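Long-range contacts in major capsid protein (Paramecium bursaria Chlorella virus 1, PDB 5TIP), which self-assembles as trimers, 1680 of them together with penton and minor capsid proteins, into an icosahedral shell about 190 nm across: residues G82-P87 with M131-N136; A161-A166 with L423-G428; S247-L252 with T377-Y382; Y274-N279 with V402-A407. All coordinates share one frame; numbering follows the deposited sequence.

Contact 1: G82-P87 with M131-N136; sequences GTTYYP and MTDWVN. With GLA (alpha-D-galactopyranose), chain F.
Asp-133 lays its carboxylate against the Thr-84 hydroxyl and the backbone of Tyr-85 and Tyr-86, joining two loops of the N-terminal jelly roll ahead of helix 87-91. A chi1 of -161° swings the carboxylate away from the Asp-133 nitrogen and across to the other loop, where both oxygens are used. OD1 takes the hydroxyl of Thr-84 on its syn lone pair (OG1 to OD1 2.9 Å), whereas the N-H of Tyr-86 comes down on OD2 from above the carboxylate plane, 77° out of it (N to OD2 3.0 Å). OD2 also forms a salt bridge with Arg-129, which probably favours the ionised acid. Tyr-86, the N-cap residue of the helix, turns its ring edge to Thr-132, with CD1 3.3 Å from OG1; that hydroxyl is bonded to Tyr-128 O. The CD2 side of the same ring lies over the centre of the Tyr-85 ring. Pro-87 continues the seam: its CG approaches Trp-134 CZ3 obliquely (3.9 Å), while Thr-84 OG1 lies near the indole plane at its edge. A water lies between Thr-84 O and Trp-134 O. At the outer end, galactose O6 donates to Gly-82 O at 2.7 Å.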
# COMPACT_ATOMS: atom_id res chain seq x y z
N GLY A 82 -15.09 -21.87 4.04
CA GLY A 82 -14.25 -22.16 2.91
C GLY A 82 -14.93 -22.84 1.75
O GLY A 82 -14.27 -23.52 0.96
N THR A 83 -16.25 -22.67 1.61
CA THR A 83 -17.00 -23.31 0.53
C THR A 83 -17.44 -22.32 -0.54
O THR A 83 -18.16 -22.71 -1.46
CB THR A 83 -18.21 -24.05 1.10
OG1 THR A 83 -19.03 -23.14 1.83
CG2 THR A 83 -17.76 -25.18 2.01
N THR A 84 -17.03 -21.06 -0.44
CA THR A 84 -17.34 -20.06 -1.46
C THR A 84 -16.05 -19.37 -1.88
O THR A 84 -15.09 -19.29 -1.11
CB THR A 84 -18.34 -19.02 -0.96
OG1 THR A 84 -17.83 -18.38 0.22
CG2 THR A 84 -19.68 -19.66 -0.65
N TYR A 85 -16.03 -18.88 -3.12
CA TYR A 85 -14.88 -18.15 -3.66
C TYR A 85 -15.42 -17.01 -4.52
O TYR A 85 -15.75 -17.22 -5.69
CB TYR A 85 -13.97 -19.07 -4.45
CG TYR A 85 -12.64 -18.44 -4.83
CD1 TYR A 85 -11.70 -18.12 -3.86
CD2 TYR A 85 -12.33 -18.18 -6.16
CE1 TYR A 85 -10.49 -17.55 -4.19
CE2 TYR A 85 -11.11 -17.60 -6.50
CZ TYR A 85 -10.20 -17.29 -5.52
OH TYR A 85 -8.99 -16.73 -5.85
N TYR A 86 -15.48 -15.81 -3.94
CA TYR A 86 -15.99 -14.62 -4.61
C TYR A 86 -17.35 -14.87 -5.28
O TYR A 86 -17.49 -14.69 -6.49
CB TYR A 86 -14.98 -14.10 -5.62
CG TYR A 86 -13.69 -13.61 -5.00
CD1 TYR A 86 -13.55 -12.29 -4.60
CD2 TYR A 86 -12.62 -14.47 -4.82
CE1 TYR A 86 -12.37 -11.84 -4.03
CE2 TYR A 86 -11.43 -14.03 -4.25
CZ TYR A 86 -11.31 -12.71 -3.86
OH TYR A 86 -10.14 -12.26 -3.30
N PRO A 87 -18.37 -15.29 -4.51
CA PRO A 87 -19.64 -15.64 -5.16
C PRO A 87 -20.36 -14.45 -5.75
O PRO A 87 -20.99 -14.58 -6.82
CB PRO A 87 -20.44 -16.28 -4.01
CG PRO A 87 -19.89 -15.65 -2.78
CD PRO A 87 -18.42 -15.45 -3.05
N MET A 131 -16.43 -7.31 0.30
CA MET A 131 -17.59 -6.84 -0.44
C MET A 131 -18.18 -7.91 -1.35
O MET A 131 -19.31 -7.74 -1.81
CB MET A 131 -17.23 -5.61 -1.27
CG MET A 131 -16.82 -4.40 -0.45
SD MET A 131 -16.00 -3.15 -1.46
CE MET A 131 -17.26 -2.81 -2.68
N THR A 132 -17.45 -8.99 -1.63
CA THR A 132 -17.89 -9.97 -2.61
C THR A 132 -17.84 -11.41 -2.10
O THR A 132 -18.05 -12.33 -2.89
CB THR A 132 -17.07 -9.87 -3.90
OG1 THR A 132 -15.68 -10.03 -3.59
CG2 THR A 132 -17.28 -8.51 -4.56
N ASP A 133 -17.57 -11.63 -0.81
CA ASP A 133 -17.40 -12.99 -0.32
C ASP A 133 -17.58 -13.01 1.19
O ASP A 133 -17.54 -11.97 1.86
CB ASP A 133 -16.03 -13.56 -0.71
CG ASP A 133 -15.98 -15.07 -0.63
OD1 ASP A 133 -16.96 -15.68 -0.16
OD2 ASP A 133 -14.95 -15.65 -1.04
N TRP A 134 -17.79 -14.21 1.73
CA TRP A 134 -17.74 -14.44 3.17
C TRP A 134 -16.30 -14.69 3.58
O TRP A 134 -15.64 -15.58 3.03
CB TRP A 134 -18.62 -15.63 3.56
CG TRP A 134 -20.09 -15.36 3.53
CD1 TRP A 134 -20.84 -14.80 4.52
CD2 TRP A 134 -21.00 -15.67 2.46
NE1 TRP A 134 -22.16 -14.73 4.14
CE2 TRP A 134 -22.28 -15.25 2.88
CE3 TRP A 134 -20.86 -16.24 1.20
CZ2 TRP A 134 -23.41 -15.39 2.07
CZ3 TRP A 134 -21.98 -16.38 0.40
CH2 TRP A 134 -23.24 -15.96 0.84
N VAL A 135 -15.81 -13.92 4.55
CA VAL A 135 -14.40 -13.98 4.92
C VAL A 135 -14.24 -14.17 6.43
O VAL A 135 -13.13 -14.01 6.96
CB VAL A 135 -13.66 -12.71 4.47
CG1 VAL A 135 -13.69 -12.58 2.96
CG2 VAL A 135 -14.28 -11.47 5.12
N ASN A 136 -15.32 -14.51 7.12
CA ASN A 136 -15.30 -14.65 8.57
C ASN A 136 -15.79 -16.02 9.03
O ASN A 136 -16.39 -16.15 10.10
CB ASN A 136 -16.09 -13.53 9.24
CG ASN A 136 -15.47 -12.17 9.01
OD1 ASN A 136 -15.94 -11.39 8.17
ND2 ASN A 136 -14.41 -11.87 9.74
C1 GLA F . -12.15 -27.48 5.42
C2 GLA F . -10.98 -28.27 4.84
C3 GLA F . -10.52 -27.64 3.53
C4 GLA F . -11.69 -27.45 2.59
C5 GLA F . -12.83 -26.71 3.28
C6 GLA F . -14.04 -26.60 2.36
O2 GLA F . -9.90 -28.29 5.77
O3 GLA F . -9.54 -28.49 2.92
O4 GLA F . -12.16 -28.73 2.13
O5 GLA F . -13.21 -27.41 4.47
O6 GLA F . -13.62 -26.13 1.08
O HOH W 1 -14.62 -17.85 1.38

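Contact 2: A161-A166 with L423-G428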
# COMPACT_ATOMS: atom_id res chain seq x y z
N ALA A 161 -15.78 11.25 -15.86
CA ALA A 161 -17.19 11.15 -15.51
C ALA A 161 -18.07 11.30 -16.75
O ALA A 161 -17.91 12.25 -17.52
CB ALA A 161 -17.55 12.21 -14.47
N LEU A 162 -18.99 10.37 -16.92
CA LEU A 162 -19.86 10.36 -18.10
C LEU A 162 -20.88 11.48 -18.01
O LEU A 162 -21.70 11.49 -17.08
CB LEU A 162 -20.56 9.01 -18.22
CG LEU A 162 -21.39 8.83 -19.49
CD1 LEU A 162 -20.49 8.84 -20.71
CD2 LEU A 162 -22.21 7.55 -19.42
N PRO A 163 -20.89 12.43 -18.95
CA PRO A 163 -21.84 13.55 -18.85
C PRO A 163 -23.22 13.21 -19.39
O PRO A 163 -23.46 13.28 -20.60
CB PRO A 163 -21.16 14.65 -19.68
CG PRO A 163 -20.38 13.90 -20.71
CD PRO A 163 -19.95 12.59 -20.08
N LEU A 164 -24.14 12.83 -18.49
CA LEU A 164 -25.51 12.60 -18.91
C LEU A 164 -26.16 13.87 -19.43
O LEU A 164 -27.02 13.81 -20.31
CB LEU A 164 -26.33 12.03 -17.75
CG LEU A 164 -26.04 10.60 -17.29
CD1 LEU A 164 -27.07 10.18 -16.25
CD2 LEU A 164 -26.05 9.65 -18.47
N ILE A 165 -25.77 15.03 -18.89
CA ILE A 165 -26.35 16.29 -19.34
C ILE A 165 -25.97 16.59 -20.78
O ILE A 165 -26.68 17.33 -21.47
CB ILE A 165 -25.93 17.43 -18.39
CG1 ILE A 165 -26.65 18.73 -18.77
CG2 ILE A 165 -24.42 17.61 -18.40
CD1 ILE A 165 -26.12 19.94 -18.08
N ALA A 166 -24.87 16.03 -21.27
CA ALA A 166 -24.44 16.21 -22.64
C ALA A 166 -24.95 15.10 -23.57
O ALA A 166 -24.54 15.05 -24.73
CB ALA A 166 -22.92 16.29 -22.71
N LEU A 423 -14.13 8.76 -26.96
CA LEU A 423 -15.58 8.94 -26.90
C LEU A 423 -15.88 10.41 -27.13
O LEU A 423 -15.60 11.26 -26.27
CB LEU A 423 -16.12 8.47 -25.55
CG LEU A 423 -17.61 8.69 -25.28
CD1 LEU A 423 -18.46 7.88 -26.25
CD2 LEU A 423 -17.96 8.35 -23.84
N ARG A 424 -16.45 10.72 -28.29
CA ARG A 424 -16.83 12.08 -28.65
C ARG A 424 -18.30 12.29 -28.31
O ARG A 424 -19.14 11.45 -28.64
CB ARG A 424 -16.59 12.37 -30.13
CG ARG A 424 -15.15 12.23 -30.58
CD ARG A 424 -14.95 12.94 -31.91
NE ARG A 424 -13.59 12.77 -32.42
CZ ARG A 424 -13.27 11.93 -33.40
NH1 ARG A 424 -14.21 11.19 -33.98
NH2 ARG A 424 -12.01 11.83 -33.81
N ILE A 425 -18.60 13.41 -27.65
CA ILE A 425 -19.95 13.73 -27.24
C ILE A 425 -20.28 15.13 -27.75
O ILE A 425 -19.61 16.10 -27.39
CB ILE A 425 -20.12 13.66 -25.71
CG1 ILE A 425 -19.88 12.23 -25.23
CG2 ILE A 425 -21.50 14.14 -25.30
CD1 ILE A 425 -19.96 12.05 -23.74
N MET A 426 -21.31 15.22 -28.60
CA MET A 426 -21.68 16.48 -29.21
C MET A 426 -23.13 16.39 -29.67
O MET A 426 -23.58 15.33 -30.10
CB MET A 426 -20.76 16.83 -30.39
CG MET A 426 -20.99 18.22 -30.98
SD MET A 426 -20.02 18.53 -32.47
CE MET A 426 -20.95 17.58 -33.68
N SER A 427 -23.84 17.51 -29.57
CA SER A 427 -25.23 17.62 -30.01
C SER A 427 -26.12 16.59 -29.33
O SER A 427 -27.04 16.03 -29.93
CB SER A 427 -25.33 17.50 -31.54
OG SER A 427 -24.65 18.56 -32.18
N GLY A 428 -25.85 16.33 -28.05
CA GLY A 428 -26.66 15.43 -27.26
C GLY A 428 -26.47 13.95 -27.55
O GLY A 428 -27.28 13.14 -27.09
O HOH W 2 -23.92 17.53 -26.49
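Ile-425 is the side chain on which the contact turns, and its two branches serve different partners. The CG1 branch, anti to the carbonyl carbon (chi1 -63°), runs out extended and brings CD1 head-on to Pro-163, 3.6 Å from CG of the proline. The shorter branch is directed at Ala-166, where CG2 lies 3.7 Å from Ala-166 CB and close to Ala-166 O. Beside this pair, Leu-162 and Leu-423 cross at about a right angle and touch through one methyl each, CD1 to CD2, at 4.1 Å. The backbones meet at the far end of the segments. There Gly-428, in a left-handed conformation, brings its CA to within 3.3 Å of Ala-166 O as a CA-H...O contact, and a water donates to that same oxygen while accepting the N-H of Gly-428 (2.8 Å from its N). A turn bond from Ala-166 N to Pro-163 O (3.2 Å) sets the alanine beside the isoleucine. Further out, Leu-162 pairs with Ile-66 of strand 65-76, and Leu-423 and Ile-425 pair with Tyr-225 and His-223 of strand 223-237. Phe-218 of helix 212-220 and Tyr-225 also pack on Pro-163. Aliphatic contact between one segment from each half of the chain, with a water at its end, forms part of the seam between the two barrels of a double jelly-roll capsid protein.

Contact 3: S247-L252 with T377-Y382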
# COMPACT_ATOMS: atom_id res chain seq x y z
N SER A 247 3.06 -27.36 -27.03
CA SER A 247 3.23 -25.98 -27.44
C SER A 247 2.04 -25.55 -28.27
O SER A 247 1.37 -26.38 -28.89
CB SER A 247 4.53 -25.77 -28.23
OG SER A 247 4.55 -26.59 -29.39
N GLN A 248 1.77 -24.25 -28.29
CA GLN A 248 0.65 -23.71 -29.04
C GLN A 248 1.00 -22.33 -29.59
O GLN A 248 1.88 -21.64 -29.08
CB GLN A 248 -0.61 -23.62 -28.17
CG GLN A 248 -1.36 -24.93 -28.01
CD GLN A 248 -2.65 -24.78 -27.24
OE1 GLN A 248 -2.66 -24.29 -26.11
NE2 GLN A 248 -3.75 -25.19 -27.85
N ASN A 249 0.30 -21.96 -30.66
CA ASN A 249 0.38 -20.62 -31.24
C ASN A 249 -1.04 -20.09 -31.36
O ASN A 249 -1.80 -20.51 -32.25
CB ASN A 249 1.08 -20.63 -32.60
CG ASN A 249 2.54 -21.03 -32.50
OD1 ASN A 249 3.25 -20.64 -31.58
ND2 ASN A 249 3.00 -21.82 -33.47
N ILE A 250 -1.41 -19.18 -30.47
CA ILE A 250 -2.75 -18.60 -30.45
C ILE A 250 -2.72 -17.30 -31.24
O ILE A 250 -2.00 -16.36 -30.88
CB ILE A 250 -3.25 -18.37 -29.02
CG1 ILE A 250 -3.57 -19.69 -28.32
CG2 ILE A 250 -4.47 -17.47 -29.02
CD1 ILE A 250 -2.38 -20.38 -27.69
N ARG A 251 -3.48 -17.25 -32.33
CA ARG A 251 -3.58 -16.05 -33.15
C ARG A 251 -4.41 -15.02 -32.39
O ARG A 251 -5.61 -15.23 -32.16
CB ARG A 251 -4.21 -16.39 -34.50
CG ARG A 251 -4.33 -15.23 -35.48
CD ARG A 251 -2.98 -14.81 -36.02
NE ARG A 251 -3.10 -13.75 -37.02
CZ ARG A 251 -3.24 -13.96 -38.33
NH1 ARG A 251 -3.28 -15.20 -38.80
NH2 ARG A 251 -3.34 -12.94 -39.17
N LEU A 252 -3.79 -13.92 -32.00
CA LEU A 252 -4.50 -12.88 -31.26
C LEU A 252 -5.34 -12.06 -32.23
O LEU A 252 -4.94 -11.81 -33.37
CB LEU A 252 -3.52 -11.98 -30.51
CG LEU A 252 -2.59 -12.65 -29.49
CD1 LEU A 252 -1.68 -11.62 -28.82
CD2 LEU A 252 -3.39 -13.41 -28.44
N THR A 377 0.81 -13.15 -32.49
CA THR A 377 0.67 -14.52 -32.02
C THR A 377 1.32 -14.68 -30.65
O THR A 377 2.41 -14.17 -30.41
CB THR A 377 1.29 -15.51 -33.01
OG1 THR A 377 0.67 -15.35 -34.30
CG2 THR A 377 1.10 -16.94 -32.54
N LEU A 378 0.63 -15.39 -29.76
CA LEU A 378 1.16 -15.75 -28.45
C LEU A 378 1.65 -17.19 -28.51
O LEU A 378 0.84 -18.13 -28.56
CB LEU A 378 0.10 -15.57 -27.37
CG LEU A 378 0.52 -15.96 -25.95
CD1 LEU A 378 1.64 -15.07 -25.44
CD2 LEU A 378 -0.68 -15.93 -25.01
N SER A 379 2.96 -17.38 -28.52
CA SER A 379 3.56 -18.71 -28.58
C SER A 379 3.74 -19.23 -27.16
O SER A 379 4.44 -18.61 -26.35
CB SER A 379 4.89 -18.67 -29.32
OG SER A 379 5.45 -19.97 -29.44
N LEU A 380 3.12 -20.37 -26.86
CA LEU A 380 3.10 -20.92 -25.52
C LEU A 380 3.81 -22.27 -25.49
O LEU A 380 3.85 -22.99 -26.49
CB LEU A 380 1.66 -21.10 -25.02
CG LEU A 380 0.79 -19.85 -24.91
CD1 LEU A 380 -0.62 -20.22 -24.49
CD2 LEU A 380 1.40 -18.86 -23.93
N THR A 381 4.38 -22.58 -24.33
CA THR A 381 4.96 -23.89 -24.07
C THR A 381 4.60 -24.28 -22.64
O THR A 381 4.87 -23.52 -21.71
CB THR A 381 6.48 -23.89 -24.26
OG1 THR A 381 6.80 -23.59 -25.62
CG2 THR A 381 7.06 -25.26 -23.91
N TYR A 382 4.01 -25.46 -22.48
CA TYR A 382 3.51 -25.90 -21.19
C TYR A 382 4.52 -26.80 -20.50
O TYR A 382 5.37 -27.44 -21.13
CB TYR A 382 2.17 -26.64 -21.36
CG TYR A 382 1.12 -25.81 -22.05
CD1 TYR A 382 0.44 -24.81 -21.38
CD2 TYR A 382 0.81 -26.03 -23.39
CE1 TYR A 382 -0.53 -24.06 -22.01
CE2 TYR A 382 -0.15 -25.27 -24.03
CZ TYR A 382 -0.82 -24.29 -23.33
OH TYR A 382 -1.78 -23.53 -23.96
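Gln-248 and Ile-250 pair with Leu-380 and Leu-378 in an antiparallel ladder, and the two faces of this ladder differ sharply. Four backbone bonds hold the strands, whose axes come within 4.6 Å. Both hydrogen-bonded pairs are doubly bridged: Leu-380 N reaches Gln-248 O at 2.8 Å and Leu-378 N reaches Ile-250 O at 3.0 Å, with reciprocal bonds of similar length. The tight face carries Ile-250, Leu-378 and Leu-380. Here CD1 of Ile-250 meets CD1 of its diagonal neighbour Leu-380 at 3.7 Å, while Leu-252 brings CD2 to 4.2 Å from Leu-378 CB. Leu-413 and Ile-415 of strand 412-426 and Leu-261 and Phe-265 of strand 257-266 close over this apolar layer. At its border, Gln-248, extended beyond CG, crosses Tyr-382 obliquely, the amide plane turned 51° from the ring, and its OE1 accepts the phenol proton in the ring plane; the modelled separation is doubtfully short. The amide NE2 is held by Thr-237 O.

The other face, with Ser-247, Asn-249, Arg-251, Thr-377, Ser-379 and Thr-381, is polar and largely open to solvent. Across it Asn-249 CB touches Thr-377 CG2 at 3.7 Å, and Arg-251 only brushes Thr-377 OG1 with its CD, 4.1 Å away. Arg-251 NH2 bonds instead to Asp-374 O, and Thr-377 OG1 to Asn-375 OD1. The chemistry suggests that cohesion comes mainly from the four backbone bonds and the apolar face turned into the barrel.

Contact 4: Y274-N279 with V402-A407; sequences YTALAN and VTANTA. With BGC (beta-D-glucopyranose), chain H; BGC (beta-D-glucopyranose), chain E.
The two segments of this contact each carry a host-glycosylated asparagine, and between them Ala-276 and Leu-277 rest on the turn containing Thr-406. Asn-279 ND2 is bonded to C1 of one glucose and Asn-405 ND2 to C1 of another, each at 1.5 Å. The residue after Asn-405 is Thr-406 and the next is Ala-407, so the hydroxyl stands one place earlier than in the classical Asn-X-Ser/Thr sequon. That hydroxyl points back into the protein: OG1 of Thr-406, set between the backbone N and the carbonyl carbon (chi1 58°), donates to Leu-277 O at a short 2.5 Å. It lies in the carbonyl plane on a lone pair, with a C=O...donor angle of 137°. Both segments belong to the second jelly roll; 274-279 forms part of the long excursion between strands 257-266 and 312-319, and strand 402-404 runs parallel to strand 376-387 before passing into a 3-10 turn. The turn is closed by Ala-407 N bonding to Ala-404 O (3.0 Å). It presents a small seat, two methyls and a hydroxyl, for the Ala-276 methyl, whose CB lies 3.8 Å from Ala-407 CB, 4.1 Å from Ala-404 CB and 3.3 Å from Thr-406 OG1. Beyond the contact, Leu-309 bonds to the backbone of Ala-276, and the Asn-279 OD1 next to the glycosidic nitrogen accepts the N-H of Gly-288.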
# COMPACT_ATOMS: atom_id res chain seq x y z
N TYR A 274 -6.98 -21.06 -11.39
CA TYR A 274 -5.95 -20.81 -12.39
C TYR A 274 -4.74 -21.71 -12.23
O TYR A 274 -3.81 -21.63 -13.04
CB TYR A 274 -5.51 -19.34 -12.34
CG TYR A 274 -6.62 -18.35 -12.62
CD1 TYR A 274 -7.60 -18.62 -13.57
CD2 TYR A 274 -6.69 -17.15 -11.93
CE1 TYR A 274 -8.61 -17.72 -13.83
CE2 TYR A 274 -7.70 -16.24 -12.18
CZ TYR A 274 -8.66 -16.53 -13.13
OH TYR A 274 -9.66 -15.62 -13.38
N THR A 275 -4.73 -22.57 -11.22
CA THR A 275 -3.61 -23.46 -10.96
C THR A 275 -4.13 -24.87 -10.74
O THR A 275 -5.33 -25.11 -10.62
CB THR A 275 -2.79 -22.99 -9.75
OG1 THR A 275 -3.67 -22.78 -8.64
CG2 THR A 275 -2.06 -21.70 -10.07
N ALA A 276 -3.20 -25.82 -10.69
CA ALA A 276 -3.55 -27.22 -10.50
C ALA A 276 -3.84 -27.52 -9.04
O ALA A 276 -3.27 -26.91 -8.13
CB ALA A 276 -2.43 -28.12 -11.01
N LEU A 277 -4.74 -28.47 -8.82
CA LEU A 277 -5.04 -28.92 -7.46
C LEU A 277 -4.01 -29.96 -7.03
O LEU A 277 -3.59 -30.80 -7.83
CB LEU A 277 -6.45 -29.51 -7.39
CG LEU A 277 -7.60 -28.63 -7.89
CD1 LEU A 277 -8.93 -29.35 -7.75
CD2 LEU A 277 -7.62 -27.30 -7.15
N ALA A 278 -3.62 -29.91 -5.76
CA ALA A 278 -2.61 -30.81 -5.24
C ALA A 278 -2.87 -31.04 -3.75
O ALA A 278 -3.58 -30.29 -3.10
CB ALA A 278 -1.19 -30.26 -5.45
N ASN A 279 -2.26 -32.11 -3.23
CA ASN A 279 -2.42 -32.50 -1.83
C ASN A 279 -1.44 -31.76 -0.93
O ASN A 279 -0.68 -32.36 -0.16
CB ASN A 279 -2.26 -34.02 -1.72
CG ASN A 279 -2.72 -34.57 -0.38
OD1 ASN A 279 -3.16 -33.84 0.51
ND2 ASN A 279 -2.66 -35.90 -0.26
N VAL A 402 8.09 -28.78 -14.68
CA VAL A 402 7.04 -29.76 -14.45
C VAL A 402 6.02 -29.20 -13.47
O VAL A 402 6.30 -28.29 -12.69
CB VAL A 402 7.60 -31.10 -13.94
CG1 VAL A 402 8.41 -31.79 -15.03
CG2 VAL A 402 8.46 -30.88 -12.71
N THR A 403 4.81 -29.77 -13.52
CA THR A 403 3.74 -29.41 -12.60
C THR A 403 2.90 -30.65 -12.32
O THR A 403 3.17 -31.73 -12.85
CB THR A 403 2.88 -28.27 -13.17
OG1 THR A 403 1.88 -27.90 -12.22
CG2 THR A 403 2.21 -28.71 -14.46
N ALA A 404 1.89 -30.48 -11.47
CA ALA A 404 1.05 -31.60 -11.08
C ALA A 404 0.24 -32.12 -12.27
O ALA A 404 -0.11 -31.37 -13.18
CB ALA A 404 0.10 -31.19 -9.96
N ASN A 405 -0.05 -33.42 -12.24
CA ASN A 405 -0.79 -34.04 -13.33
C ASN A 405 -2.22 -33.51 -13.43
O ASN A 405 -2.86 -33.68 -14.47
CB ASN A 405 -0.83 -35.56 -13.17
CG ASN A 405 -1.73 -36.00 -12.04
OD1 ASN A 405 -1.84 -35.35 -11.01
ND2 ASN A 405 -2.42 -37.11 -12.27
N THR A 406 -2.72 -32.87 -12.38
CA THR A 406 -4.06 -32.30 -12.42
C THR A 406 -4.12 -31.01 -13.22
O THR A 406 -5.21 -30.46 -13.40
CB THR A 406 -4.56 -32.02 -11.00
OG1 THR A 406 -3.65 -31.14 -10.33
CG2 THR A 406 -4.67 -33.32 -10.21
N ALA A 407 -2.98 -30.52 -13.71
CA ALA A 407 -2.95 -29.29 -14.50
C ALA A 407 -3.57 -29.47 -15.88
O ALA A 407 -3.83 -28.46 -16.55
CB ALA A 407 -1.51 -28.81 -14.65
C2 BGC H . -4.52 -38.11 -11.99
C3 BGC H . -5.49 -38.82 -11.04
C4 BGC H . -4.72 -39.66 -10.04
C5 BGC H . -3.56 -38.89 -9.42
C6 BGC H . -2.75 -39.80 -8.51
C1 BGC H . -3.39 -37.42 -11.23
O2 BGC H . -5.24 -37.14 -12.76
O3 BGC H . -6.36 -39.70 -11.75
O4 BGC H . -5.61 -40.10 -9.01
O5 BGC H . -2.71 -38.34 -10.41
O6 BGC H . -2.18 -40.87 -9.28
C2 BGC E . -2.87 -37.94 0.87
C3 BGC E . -2.82 -38.70 2.18
C4 BGC E . -1.62 -38.22 2.98
C5 BGC E . -1.62 -36.70 3.13
C6 BGC E . -0.36 -36.24 3.84
C1 BGC E . -2.84 -36.43 1.09
O2 BGC E . -4.06 -38.29 0.16
O3 BGC E . -2.64 -40.08 1.91
O4 BGC E . -1.63 -38.82 4.28
O5 BGC E . -1.69 -36.06 1.84
O6 BGC E . -0.35 -34.81 3.93

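Contacts 1 and 4 lie toward the glycan-bearing end of the chain. Their centres are about 23 Å apart and their nearest atoms about 6 Å, although they belong to different jelly rolls. Contact 4 carries two glycosylated asparagines, while contact 1 supplies Gly-82 to a glycan pocket that includes Asn-301. Contact 3 shares a sheet with contact 4, since strands 376-387 and 402-404 are neighbours; the centres are about 20 Å apart and the segments alternate along the chain. Contact 2 is remote, its centre about 49 Å from that of contact 4 on the opposite side of the chain's centre. It joins the N- and C-terminal halves of the chain and encloses contacts 3 and 4 in the intervening sequence.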